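Local coordinates for TubZ (Clostridium botulinum C phage, PDB 4XCQ), which belongs to the tubulin/FtsZ family of filament-forming cytoskeletal proteins and binds guanosine-5'-diphosphate in its Rossmann-like N-terminal domain, at residues A[7-12]-A[93-98]; A[20-25]-A[175-180]; A[130-135]-A[165-170]; A[134-139]-A[299-304]. All coordinates share one frame; numbering follows the deposited sequence.

Contact 1: residues A[7-12]-A[93-98]. With GDP (guanosine-5'-diphosphate), chain B.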
# COMPACT_ATOMS: atom_id res chain seq x y z
N ILE A 7 -6.04 -0.26 12.93
CA ILE A 7 -4.96 -0.41 11.98
C ILE A 7 -3.60 -0.12 12.60
O ILE A 7 -3.42 0.90 13.27
CB ILE A 7 -5.14 0.54 10.78
CG1 ILE A 7 -6.48 0.28 10.09
CG2 ILE A 7 -3.96 0.45 9.82
CD1 ILE A 7 -6.88 1.38 9.14
N VAL A 8 -2.65 -1.03 12.40
CA VAL A 8 -1.27 -0.74 12.75
C VAL A 8 -0.41 -0.88 11.50
O VAL A 8 -0.40 -1.92 10.84
CB VAL A 8 -0.75 -1.66 13.88
CG1 VAL A 8 -1.03 -3.12 13.59
CG2 VAL A 8 0.74 -1.42 14.11
N PHE A 9 0.31 0.18 11.16
CA PHE A 9 1.23 0.14 10.05
C PHE A 9 2.58 -0.41 10.49
O PHE A 9 3.04 -0.13 11.60
CB PHE A 9 1.42 1.53 9.43
CG PHE A 9 0.22 2.03 8.68
CD1 PHE A 9 0.04 1.68 7.35
CD2 PHE A 9 -0.73 2.82 9.31
CE1 PHE A 9 -1.07 2.13 6.65
CE2 PHE A 9 -1.84 3.26 8.62
CZ PHE A 9 -2.01 2.92 7.29
N ALA A 10 3.20 -1.19 9.61
CA ALA A 10 4.58 -1.60 9.80
C ALA A 10 5.43 -1.12 8.62
O ALA A 10 5.74 -1.89 7.71
CB ALA A 10 4.68 -3.11 9.95
N PRO A 11 5.79 0.17 8.63
CA PRO A 11 6.72 0.67 7.61
C PRO A 11 8.12 0.08 7.77
O PRO A 11 8.70 0.09 8.86
CB PRO A 11 6.73 2.19 7.86
CG PRO A 11 6.30 2.34 9.28
CD PRO A 11 5.31 1.24 9.51
N ILE A 12 8.65 -0.45 6.67
CA ILE A 12 9.99 -1.01 6.66
C ILE A 12 10.86 -0.29 5.63
O ILE A 12 10.53 -0.26 4.44
CB ILE A 12 9.96 -2.53 6.36
CG1 ILE A 12 9.02 -3.25 7.34
CG2 ILE A 12 11.36 -3.12 6.41
CD1 ILE A 12 8.94 -4.75 7.14
N ILE A 93 -0.88 -3.46 8.38
CA ILE A 93 -0.50 -3.07 7.03
C ILE A 93 1.00 -2.78 6.95
O ILE A 93 1.54 -1.91 7.64
CB ILE A 93 -1.29 -1.84 6.56
CG1 ILE A 93 -2.79 -2.09 6.73
CG2 ILE A 93 -0.97 -1.53 5.11
CD1 ILE A 93 -3.68 -0.92 6.33
N PHE A 94 1.69 -3.55 6.11
CA PHE A 94 3.10 -3.34 5.86
C PHE A 94 3.29 -2.32 4.74
O PHE A 94 2.60 -2.38 3.72
CB PHE A 94 3.79 -4.66 5.51
CG PHE A 94 3.96 -5.59 6.68
CD1 PHE A 94 5.11 -5.55 7.45
CD2 PHE A 94 2.96 -6.50 7.00
CE1 PHE A 94 5.27 -6.40 8.53
CE2 PHE A 94 3.12 -7.36 8.08
CZ PHE A 94 4.28 -7.30 8.85
N VAL A 95 4.21 -1.38 4.94
CA VAL A 95 4.49 -0.37 3.91
C VAL A 95 5.96 -0.36 3.55
O VAL A 95 6.84 -0.15 4.40
CB VAL A 95 4.07 1.04 4.37
CG1 VAL A 95 4.15 2.00 3.20
CG2 VAL A 95 2.66 1.02 4.93
N ALA A 96 6.25 -0.60 2.28
CA ALA A 96 7.63 -0.65 1.84
C ALA A 96 7.80 -0.28 0.37
O ALA A 96 6.96 -0.63 -0.47
CB ALA A 96 8.20 -2.04 2.09
N THR A 97 8.87 0.43 0.07
CA THR A 97 9.31 0.61 -1.30
C THR A 97 9.96 -0.69 -1.76
O THR A 97 10.48 -1.46 -0.95
CB THR A 97 10.30 1.78 -1.43
OG1 THR A 97 11.43 1.56 -0.57
CG2 THR A 97 9.62 3.10 -1.06
N MET A 98 9.91 -0.95 -3.06
CA MET A 98 10.28 -2.27 -3.54
C MET A 98 11.66 -2.28 -4.21
O MET A 98 12.27 -3.34 -4.36
CB MET A 98 9.18 -2.78 -4.50
CG MET A 98 7.81 -2.87 -3.81
SD MET A 98 6.39 -3.14 -4.90
CE MET A 98 6.73 -4.81 -5.47
PB GDP B . 15.14 1.09 1.72
O1B GDP B . 13.82 0.35 1.68
O2B GDP B . 16.28 0.09 1.76
O3B GDP B . 15.21 1.98 2.93
O3A GDP B . 15.30 1.97 0.39
PA GDP B . 14.29 3.14 -0.00
O1A GDP B . 14.94 4.50 0.06
O2A GDP B . 13.02 3.10 0.82
O5' GDP B . 13.99 2.70 -1.52
C5' GDP B . 14.61 3.35 -2.61
C4' GDP B . 13.67 3.14 -3.78
O4' GDP B . 12.34 3.30 -3.29
C3' GDP B . 13.89 4.19 -4.85
O3' GDP B . 14.33 3.53 -6.03
C2' GDP B . 12.55 4.85 -5.07
O2' GDP B . 11.98 4.36 -6.28
C1' GDP B . 11.66 4.39 -3.92
N9 GDP B . 11.44 5.42 -2.87
C8 GDP B . 12.34 5.77 -1.93
N7 GDP B . 11.85 6.71 -1.08
C5 GDP B . 10.58 6.96 -1.47
C6 GDP B . 9.49 7.84 -1.00
O6 GDP B . 9.66 8.59 -0.01
N1 GDP B . 8.33 7.81 -1.67
C2 GDP B . 8.13 7.02 -2.73
N2 GDP B . 6.92 7.05 -3.35
N3 GDP B . 9.09 6.18 -3.22
C4 GDP B . 10.31 6.10 -2.64
O HOH W 1 10.73 0.99 2.37
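V8, A10 and I12 turn their peptide groups toward I93 and V95, and four backbone hydrogen bonds join the strands as a parallel ladder: I93 N to V8 O, A10 N to I93 O (2.7 Å), V95 N to A10 O (3.2 Å) and I12 N to V95 O. The third is the odd one, its N-H reaching A10 O from above the carbonyl plane, 60° out of it. P11 lacks an N-H, but the alternation of the strand places its nitrogen on the far side from V95, so the ladder loses no bond. F9, P11, I93 and V95 share one face of the sheet. With chi1 at -171°, V95 sets CG1 opposite its nitrogen and brings CG2 to 3.6 Å from F9 CD1. On the other face the small A10 leaves room for a ring, its CB lying 3.5 Å from F94 CD1, while I12 CD1 meets the edge of the same ring. Beyond the ladder, T97 OG1 is 2.6 Å from O2A of GDP and also near O5', which compete for its one proton; T97 N donates to a water. The two segments thus belong to the parallel core of the Rossmann-like domain. Helix 14-26 packs V20 on F9, P11 and V95, helix 102-117 lies against F94 and I12, and strands 31-36 and 122-129 flank the pair.

Contact 2: residues A[20-25]-A[175-180]; sequences VDTLLG and INKEFA. With GDP (guanosine-5'-diphosphate), chain B.
Where T22 and L23 meet A180, helices 14-26 and 172-187 cross with their local axes 8.7 Å apart and inclined at 51°. The small A180 lets the backbones draw close, and its CB is received between two residues of the first helix: T22 CG2 lies 3.8 Å from A180 CB, and L23 CB 4.0 Å from the same atom. L23 also reaches past it, its CD1 coming within 3.5 Å of A180 O. Threonine suits its place because its two branches do different work. With chi1 of T22 at -65°, OG1 sits beside its own backbone nitrogen and bonds to N18 O one turn back, while the methyl CG2 is sent across to A180 CB, N176 O and K177 CA. N176 touches this interface through its CB, 4.0 Å from T22 OG1, and its amide extends to the guanine of GDP. There N176 OD1 accepts from GDP N1 at 2.7 Å, with a weak second bond from N2, and N176 ND2 donates to GDP O6 at 3.0 Å in a bond that is almost straight, 179°. An asparagine amide offers an acceptor and a donor side by side, complementary to the N1-H and O6 of guanine. The interhelical face is therefore held by van der Waals contact without a hydrogen bond across it, and the polar recognition is placed at its border, where the amide pairs in a way that suits guanine.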
# COMPACT_ATOMS: atom_id res chain seq x y z
N VAL A 20 4.28 6.45 5.79
CA VAL A 20 3.53 6.36 7.04
C VAL A 20 3.69 7.63 7.89
O VAL A 20 2.74 8.06 8.55
CB VAL A 20 3.97 5.12 7.85
CG1 VAL A 20 3.22 5.05 9.18
CG2 VAL A 20 3.72 3.86 7.03
N ASP A 21 4.87 8.23 7.84
CA ASP A 21 5.13 9.48 8.56
C ASP A 21 4.25 10.59 8.00
O ASP A 21 3.62 11.34 8.76
CB ASP A 21 6.61 9.86 8.46
CG ASP A 21 7.03 10.91 9.48
OD1 ASP A 21 6.50 10.92 10.61
OD2 ASP A 21 7.92 11.73 9.16
N THR A 22 4.20 10.69 6.67
CA THR A 22 3.33 11.64 5.98
C THR A 22 1.87 11.44 6.40
O THR A 22 1.16 12.41 6.69
CB THR A 22 3.44 11.49 4.44
OG1 THR A 22 4.76 11.85 4.02
CG2 THR A 22 2.44 12.39 3.74
N LEU A 23 1.45 10.18 6.44
CA LEU A 23 0.08 9.86 6.82
C LEU A 23 -0.21 10.27 8.26
O LEU A 23 -1.28 10.82 8.55
CB LEU A 23 -0.18 8.36 6.63
CG LEU A 23 -1.53 7.84 7.11
CD1 LEU A 23 -2.69 8.63 6.50
CD2 LEU A 23 -1.65 6.37 6.76
N LEU A 24 0.73 10.01 9.16
CA LEU A 24 0.55 10.38 10.56
C LEU A 24 0.47 11.89 10.70
O LEU A 24 -0.29 12.40 11.53
CB LEU A 24 1.67 9.82 11.44
CG LEU A 24 1.57 8.32 11.72
CD1 LEU A 24 2.79 7.84 12.50
CD2 LEU A 24 0.28 8.00 12.48
N GLY A 25 1.24 12.60 9.89
CA GLY A 25 1.18 14.06 9.84
C GLY A 25 -0.21 14.55 9.49
O GLY A 25 -0.70 15.53 10.07
N ILE A 175 3.68 11.27 -4.40
CA ILE A 175 3.12 9.94 -4.21
C ILE A 175 2.78 9.74 -2.74
O ILE A 175 1.69 9.25 -2.41
CB ILE A 175 4.09 8.84 -4.68
CG1 ILE A 175 4.36 8.96 -6.19
CG2 ILE A 175 3.55 7.45 -4.34
CD1 ILE A 175 3.27 8.37 -7.05
N ASN A 176 3.70 10.13 -1.88
CA ASN A 176 3.51 10.04 -0.44
C ASN A 176 2.30 10.83 0.05
O ASN A 176 1.44 10.31 0.76
CB ASN A 176 4.77 10.53 0.29
CG ASN A 176 6.00 9.71 -0.05
OD1 ASN A 176 5.94 8.79 -0.87
ND2 ASN A 176 7.13 10.05 0.57
N LYS A 177 2.23 12.10 -0.34
CA LYS A 177 1.14 12.97 0.07
C LYS A 177 -0.20 12.49 -0.46
O LYS A 177 -1.21 12.50 0.26
CB LYS A 177 1.40 14.40 -0.42
CG LYS A 177 2.66 15.05 0.12
CD LYS A 177 2.89 16.39 -0.57
CE LYS A 177 4.16 17.06 -0.09
NZ LYS A 177 4.39 18.34 -0.81
N GLU A 178 -0.23 12.08 -1.72
CA GLU A 178 -1.48 11.72 -2.37
C GLU A 178 -2.04 10.42 -1.80
O GLU A 178 -3.24 10.34 -1.52
CB GLU A 178 -1.29 11.60 -3.88
CG GLU A 178 -2.57 11.76 -4.67
CD GLU A 178 -2.32 12.20 -6.10
OE1 GLU A 178 -1.31 12.91 -6.34
OE2 GLU A 178 -3.12 11.83 -6.98
N PHE A 179 -1.19 9.41 -1.62
CA PHE A 179 -1.65 8.16 -1.01
C PHE A 179 -2.11 8.39 0.43
O PHE A 179 -3.13 7.84 0.85
CB PHE A 179 -0.58 7.08 -1.00
CG PHE A 179 -0.96 5.87 -0.18
CD1 PHE A 179 -1.83 4.91 -0.69
CD2 PHE A 179 -0.49 5.72 1.12
CE1 PHE A 179 -2.20 3.81 0.07
CE2 PHE A 179 -0.86 4.62 1.89
CZ PHE A 179 -1.72 3.66 1.36
N ALA A 180 -1.35 9.18 1.18
CA ALA A 180 -1.72 9.46 2.55
C ALA A 180 -3.08 10.15 2.60
O ALA A 180 -3.89 9.87 3.49
CB ALA A 180 -0.66 10.32 3.21
PB GDP B . 15.14 1.09 1.72
O1B GDP B . 13.82 0.35 1.68
O2B GDP B . 16.28 0.09 1.76
O3B GDP B . 15.21 1.98 2.93
O3A GDP B . 15.30 1.97 0.39
PA GDP B . 14.29 3.14 -0.00
O1A GDP B . 14.94 4.50 0.06
O2A GDP B . 13.02 3.10 0.82
O5' GDP B . 13.99 2.70 -1.52
C5' GDP B . 14.61 3.35 -2.61
C4' GDP B . 13.67 3.14 -3.78
O4' GDP B . 12.34 3.30 -3.29
C3' GDP B . 13.89 4.19 -4.85
O3' GDP B . 14.33 3.53 -6.03
C2' GDP B . 12.55 4.85 -5.07
O2' GDP B . 11.98 4.36 -6.28
C1' GDP B . 11.66 4.39 -3.92
N9 GDP B . 11.44 5.42 -2.87
C8 GDP B . 12.34 5.77 -1.93
N7 GDP B . 11.85 6.71 -1.08
C5 GDP B . 10.58 6.96 -1.47
C6 GDP B . 9.49 7.84 -1.00
O6 GDP B . 9.66 8.59 -0.01
N1 GDP B . 8.33 7.81 -1.67
C2 GDP B . 8.13 7.02 -2.73
N2 GDP B . 6.92 7.05 -3.35
N3 GDP B . 9.09 6.18 -3.22
C4 GDP B . 10.31 6.10 -2.64

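Contact 3: residues A[130-135]-A[165-170]. With GDP (guanosine-5'-diphosphate), chain B.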
# COMPACT_ATOMS: atom_id res chain seq x y z
N PRO A 130 9.35 1.24 -8.50
CA PRO A 130 10.34 2.26 -8.88
C PRO A 130 9.98 2.94 -10.20
O PRO A 130 9.17 2.41 -10.95
CB PRO A 130 11.62 1.45 -9.04
CG PRO A 130 11.15 0.07 -9.40
CD PRO A 130 9.90 -0.12 -8.58
N LYS A 131 10.57 4.11 -10.46
CA LYS A 131 10.45 4.74 -11.77
C LYS A 131 11.12 3.85 -12.81
O LYS A 131 12.01 3.07 -12.48
CB LYS A 131 11.09 6.14 -11.77
CG LYS A 131 10.35 7.20 -10.97
CD LYS A 131 11.12 8.52 -11.01
CE LYS A 131 10.44 9.61 -10.18
NZ LYS A 131 9.17 10.08 -10.79
N ALA A 132 10.69 3.97 -14.06
CA ALA A 132 11.24 3.14 -15.12
C ALA A 132 12.70 3.49 -15.44
O ALA A 132 13.44 2.68 -16.00
CB ALA A 132 10.39 3.25 -16.37
N THR A 133 13.11 4.71 -15.08
CA THR A 133 14.46 5.18 -15.35
C THR A 133 15.49 4.68 -14.33
O THR A 133 16.69 4.87 -14.51
CB THR A 133 14.52 6.71 -15.38
OG1 THR A 133 13.83 7.24 -14.24
CG2 THR A 133 13.89 7.24 -16.64
N GLU A 134 15.02 4.05 -13.26
CA GLU A 134 15.93 3.48 -12.28
C GLU A 134 16.61 2.26 -12.88
O GLU A 134 16.14 1.72 -13.89
CB GLU A 134 15.18 3.13 -10.99
CG GLU A 134 14.43 4.31 -10.40
CD GLU A 134 13.93 4.04 -9.00
OE1 GLU A 134 14.64 3.32 -8.25
OE2 GLU A 134 12.84 4.54 -8.64
N ASP A 135 17.70 1.81 -12.28
CA ASP A 135 18.57 0.83 -12.93
C ASP A 135 18.19 -0.62 -12.68
O ASP A 135 17.19 -0.92 -12.03
CB ASP A 135 20.02 1.06 -12.51
CG ASP A 135 20.58 2.35 -13.05
OD1 ASP A 135 20.94 2.40 -14.24
OD2 ASP A 135 20.65 3.34 -12.29
N ASP A 165 2.81 3.35 -7.95
CA ASP A 165 3.74 3.48 -9.07
C ASP A 165 4.41 4.86 -9.11
O ASP A 165 3.77 5.86 -9.44
CB ASP A 165 3.01 3.23 -10.39
CG ASP A 165 3.96 3.04 -11.57
OD1 ASP A 165 5.19 3.24 -11.40
OD2 ASP A 165 3.47 2.72 -12.67
N ASN A 166 5.70 4.89 -8.80
CA ASN A 166 6.48 6.13 -8.82
C ASN A 166 6.62 6.74 -10.21
O ASN A 166 7.07 7.87 -10.35
CB ASN A 166 7.87 5.88 -8.22
CG ASN A 166 7.87 6.00 -6.71
OD1 ASN A 166 6.84 6.28 -6.10
ND2 ASN A 166 9.03 5.77 -6.10
N ASN A 167 6.23 5.99 -11.24
CA ASN A 167 6.18 6.53 -12.59
C ASN A 167 5.02 7.49 -12.79
O ASN A 167 5.03 8.31 -13.71
CB ASN A 167 6.09 5.40 -13.62
CG ASN A 167 7.38 4.62 -13.75
OD1 ASN A 167 8.30 5.02 -14.45
ND2 ASN A 167 7.44 3.48 -13.07
N LYS A 168 4.01 7.39 -11.93
CA LYS A 168 2.80 8.19 -12.10
C LYS A 168 2.99 9.62 -11.62
O LYS A 168 2.20 10.50 -11.95
CB LYS A 168 1.61 7.55 -11.38
CG LYS A 168 1.32 6.13 -11.85
CD LYS A 168 1.17 6.07 -13.35
CE LYS A 168 -0.09 6.79 -13.82
NZ LYS A 168 -1.31 6.05 -13.40
N ARG A 169 4.03 9.86 -10.83
CA ARG A 169 4.36 11.22 -10.39
C ARG A 169 5.83 11.56 -10.57
O ARG A 169 6.70 10.69 -10.59
CB ARG A 169 3.97 11.44 -8.93
CG ARG A 169 2.49 11.52 -8.66
CD ARG A 169 1.81 12.67 -9.37
NE ARG A 169 0.40 12.71 -9.01
CZ ARG A 169 -0.53 11.95 -9.57
NH1 ARG A 169 -1.79 12.03 -9.17
NH2 ARG A 169 -0.20 11.10 -10.54
N GLU A 170 6.08 12.86 -10.66
CA GLU A 170 7.41 13.40 -10.84
C GLU A 170 8.22 13.30 -9.54
O GLU A 170 9.34 12.80 -9.54
CB GLU A 170 7.34 14.85 -11.32
CG GLU A 170 6.20 15.71 -10.72
CD GLU A 170 4.79 15.40 -11.26
OE1 GLU A 170 4.52 14.25 -11.66
OE2 GLU A 170 3.96 16.33 -11.27
PB GDP B . 15.14 1.09 1.72
O1B GDP B . 13.82 0.35 1.68
O2B GDP B . 16.28 0.09 1.76
O3B GDP B . 15.21 1.98 2.93
O3A GDP B . 15.30 1.97 0.39
PA GDP B . 14.29 3.14 -0.00
O1A GDP B . 14.94 4.50 0.06
O2A GDP B . 13.02 3.10 0.82
O5' GDP B . 13.99 2.70 -1.52
C5' GDP B . 14.61 3.35 -2.61
C4' GDP B . 13.67 3.14 -3.78
O4' GDP B . 12.34 3.30 -3.29
C3' GDP B . 13.89 4.19 -4.85
O3' GDP B . 14.33 3.53 -6.03
C2' GDP B . 12.55 4.85 -5.07
O2' GDP B . 11.98 4.36 -6.28
C1' GDP B . 11.66 4.39 -3.92
N9 GDP B . 11.44 5.42 -2.87
C8 GDP B . 12.34 5.77 -1.93
N7 GDP B . 11.85 6.71 -1.08
C5 GDP B . 10.58 6.96 -1.47
C6 GDP B . 9.49 7.84 -1.00
O6 GDP B . 9.66 8.59 -0.01
N1 GDP B . 8.33 7.81 -1.67
C2 GDP B . 8.13 7.02 -2.73
N2 GDP B . 6.92 7.05 -3.35
N3 GDP B . 9.09 6.18 -3.22
C4 GDP B . 10.31 6.10 -2.64
O HOH W 2 11.48 7.04 -7.83
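K131 reaches across the 165-170 turn, from the side chain of N167 past N166 O to the carbonyls that follow, joining two loops at the C-terminal ends of neighbouring parallel strands, the usual ligand-binding rim of a Rossmann-like domain. Each loop contains a type I beta turn, K131-E134 and D165-K168. The lysine chain starts with CB beside N167 OD1. Next, K131 CG rests 3.4 Å from N166 O, and CD continues past that oxygen. K131 CE comes within 3.4 Å of E170 O, and a bend at the last torsion (chi4 -70°) turns the ammonium group toward the carbonyls of the turn. K131 NZ then donates to N166 O at 3.1 Å and to E170 O at 3.0 Å, the latter from above the carbonyl plane and in a poorly ordered residue; it also lies 2.6 Å from R169 O. A long, flexible cation is well suited to gather such carbonyls from a turn. N167 ties the loops from the other direction: its OD1 accepts from A132 N at 2.6 Å. The side-chain amide of N167 is itself steadied by D165, whose OD1 accepts a hydrogen bond from N167 ND2 through its syn lone pair at 2.8 Å and another from N167 N, the latter an Asx turn. The nucleotide bridges both loops. E134 OE2 accepts a bond from K131 N, which helps position it, and bonds to O2' of the GDP ribose. N166 OD1 accepts from N2 of the base, and N166 ND2 points at GDP N3 over 2.9 Å with an N-H...N angle of 171°.

Contact 4: residues A[134-139]-A[299-304]. With GDP (guanosine-5'-diphosphate), chain B.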
# COMPACT_ATOMS: atom_id res chain seq x y z
N GLU A 134 15.02 4.05 -13.26
CA GLU A 134 15.93 3.48 -12.28
C GLU A 134 16.61 2.26 -12.88
O GLU A 134 16.14 1.72 -13.89
CB GLU A 134 15.18 3.13 -10.99
CG GLU A 134 14.43 4.31 -10.40
CD GLU A 134 13.93 4.04 -9.00
OE1 GLU A 134 14.64 3.32 -8.25
OE2 GLU A 134 12.84 4.54 -8.64
N ASP A 135 17.70 1.81 -12.28
CA ASP A 135 18.57 0.83 -12.93
C ASP A 135 18.19 -0.62 -12.68
O ASP A 135 17.19 -0.92 -12.03
CB ASP A 135 20.02 1.06 -12.51
CG ASP A 135 20.58 2.35 -13.05
OD1 ASP A 135 20.94 2.40 -14.24
OD2 ASP A 135 20.65 3.34 -12.29
N ILE A 136 19.01 -1.52 -13.22
CA ILE A 136 18.77 -2.95 -13.17
C ILE A 136 18.56 -3.47 -11.75
O ILE A 136 17.55 -4.10 -11.47
CB ILE A 136 19.94 -3.72 -13.84
CG1 ILE A 136 20.01 -3.36 -15.32
CG2 ILE A 136 19.77 -5.22 -13.66
CD1 ILE A 136 21.28 -3.81 -16.01
N ASP A 137 19.50 -3.18 -10.85
CA ASP A 137 19.41 -3.63 -9.46
C ASP A 137 18.11 -3.19 -8.79
O ASP A 137 17.46 -3.98 -8.11
CB ASP A 137 20.60 -3.11 -8.64
CG ASP A 137 21.88 -3.88 -8.93
OD1 ASP A 137 21.82 -4.93 -9.60
OD2 ASP A 137 22.95 -3.43 -8.48
N GLU A 138 17.76 -1.92 -8.97
CA GLU A 138 16.54 -1.36 -8.40
C GLU A 138 15.30 -2.11 -8.90
O GLU A 138 14.38 -2.40 -8.14
CB GLU A 138 16.43 0.13 -8.72
CG GLU A 138 17.35 1.02 -7.90
CD GLU A 138 18.72 1.18 -8.52
OE1 GLU A 138 19.12 0.34 -9.36
OE2 GLU A 138 19.42 2.15 -8.15
N HIS A 139 15.29 -2.42 -10.19
CA HIS A 139 14.19 -3.18 -10.76
C HIS A 139 14.25 -4.64 -10.34
O HIS A 139 13.23 -5.22 -9.96
CB HIS A 139 14.17 -3.04 -12.28
CG HIS A 139 13.56 -1.77 -12.76
ND1 HIS A 139 14.24 -0.56 -12.77
CD2 HIS A 139 12.31 -1.50 -13.21
CE1 HIS A 139 13.43 0.38 -13.22
NE2 HIS A 139 12.26 -0.15 -13.49
N GLU A 299 10.76 -6.36 -18.37
CA GLU A 299 11.07 -5.82 -19.70
C GLU A 299 12.12 -4.73 -19.60
O GLU A 299 12.97 -4.59 -20.48
CB GLU A 299 9.81 -5.28 -20.36
CG GLU A 299 8.74 -6.32 -20.61
CD GLU A 299 7.56 -5.75 -21.35
OE1 GLU A 299 7.76 -5.16 -22.43
OE2 GLU A 299 6.42 -5.89 -20.85
N ILE A 300 12.04 -3.94 -18.53
CA ILE A 300 13.03 -2.90 -18.26
C ILE A 300 14.37 -3.54 -17.93
O ILE A 300 15.42 -3.10 -18.42
CB ILE A 300 12.59 -1.98 -17.10
CG1 ILE A 300 11.21 -1.38 -17.39
CG2 ILE A 300 13.61 -0.88 -16.86
CD1 ILE A 300 11.15 -0.61 -18.68
N ILE A 301 14.33 -4.58 -17.11
CA ILE A 301 15.54 -5.31 -16.74
C ILE A 301 16.23 -5.88 -17.97
O ILE A 301 17.43 -5.71 -18.15
CB ILE A 301 15.23 -6.45 -15.75
CG1 ILE A 301 14.76 -5.88 -14.41
CG2 ILE A 301 16.45 -7.32 -15.54
CD1 ILE A 301 14.44 -6.93 -13.37
N GLU A 302 15.46 -6.55 -18.83
CA GLU A 302 16.01 -7.20 -20.00
C GLU A 302 16.46 -6.21 -21.08
O GLU A 302 17.33 -6.52 -21.88
CB GLU A 302 15.00 -8.20 -20.58
CG GLU A 302 14.82 -9.44 -19.72
CD GLU A 302 13.50 -10.15 -19.96
OE1 GLU A 302 12.80 -9.78 -20.92
OE2 GLU A 302 13.17 -11.07 -19.18
N ASP A 303 15.86 -5.03 -21.08
CA ASP A 303 16.24 -4.01 -22.05
C ASP A 303 17.43 -3.20 -21.56
O ASP A 303 18.27 -2.78 -22.36
CB ASP A 303 15.07 -3.08 -22.36
CG ASP A 303 14.30 -3.51 -23.60
OD1 ASP A 303 14.34 -4.71 -23.94
OD2 ASP A 303 13.67 -2.64 -24.23
N LYS A 304 17.52 -3.00 -20.25
CA LYS A 304 18.69 -2.34 -19.68
C LYS A 304 19.90 -3.27 -19.64
O LYS A 304 21.04 -2.83 -19.80
CB LYS A 304 18.37 -1.82 -18.28
CG LYS A 304 17.72 -0.44 -18.28
CD LYS A 304 17.27 -0.02 -16.89
CE LYS A 304 16.69 1.38 -16.91
NZ LYS A 304 17.73 2.43 -17.09
PB GDP B . 15.14 1.09 1.72
O1B GDP B . 13.82 0.35 1.68
O2B GDP B . 16.28 0.09 1.76
O3B GDP B . 15.21 1.98 2.93
O3A GDP B . 15.30 1.97 0.39
PA GDP B . 14.29 3.14 -0.00
O1A GDP B . 14.94 4.50 0.06
O2A GDP B . 13.02 3.10 0.82
O5' GDP B . 13.99 2.70 -1.52
C5' GDP B . 14.61 3.35 -2.61
C4' GDP B . 13.67 3.14 -3.78
O4' GDP B . 12.34 3.30 -3.29
C3' GDP B . 13.89 4.19 -4.85
O3' GDP B . 14.33 3.53 -6.03
C2' GDP B . 12.55 4.85 -5.07
O2' GDP B . 11.98 4.36 -6.28
C1' GDP B . 11.66 4.39 -3.92
N9 GDP B . 11.44 5.42 -2.87
C8 GDP B . 12.34 5.77 -1.93
N7 GDP B . 11.85 6.71 -1.08
C5 GDP B . 10.58 6.96 -1.47
C6 GDP B . 9.49 7.84 -1.00
O6 GDP B . 9.66 8.59 -0.01
N1 GDP B . 8.33 7.81 -1.67
C2 GDP B . 8.13 7.02 -2.73
N2 GDP B . 6.92 7.05 -3.35
N3 GDP B . 9.09 6.18 -3.22
C4 GDP B . 10.31 6.10 -2.64
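E134 and K304 begin a contact between the N-terminal end of helix 136-152 and helix 291-306, the last helix of the chain, packed here against the first turn of a helix of the nucleotide-binding domain. The E134 backbone oxygen lies 3.1 Å from K304 CE, the methylene next to the ammonium and probably polarised by it. D135 follows at the N-cap position, though its carboxylate makes no capping bond; its OD1 remains 4.3 Å from K304 NZ, beyond a salt bridge, so any attraction is probably diffuse. I136 passes K304 in the opposite direction, CG1 lying 3.7 Å from K304 CB, so that the aliphatic part of the lysine serves as an apolar surface while its charged tip continues toward the start of the other helix. The CD1 of I136 rests over the K304 carbonyl group. One turn into the helix, H139 comes round facing the partner. Its CB touches I301 CG1 at 3.6 Å, and its flat ring receives I300. Because chi1 of I300 is -55°, CG2 stands opposite the backbone nitrogen and reaches the imidazole, a CH-pi contact 3.8 Å from the ring centroid. A histidine fits here because its face can take a methyl while its edge stays polar: H139 ND1 donates to D135 O at 3.1 Å, the oxygen lying in the ring plane and also accepting a bond from H139 N.

How the contacts relate
All four contacts touch the same GDP from different directions: contact 1 at the alpha-phosphate, contact 2 at N1 and O6 of guanine, contact 3 at N2, N3 and the ribose, and contact 4 through E134, which it shares with contact 3. Contacts 1 and 2, with centres 12 Å apart, interlock where F9 CZ packs 3.5 Å from L23 CD2. Contact 2 is tied to contact 3 by a salt bridge of 2.6 Å between E178 OE2 and R169 NH1. Contacts 3 and 4 are again 12 Å apart, and K131 O approaches H139 CE1 at 3.1 Å. Contacts 2 and 4 do not touch: their centres are about 27 Å apart and their nearest atoms about 10 Å.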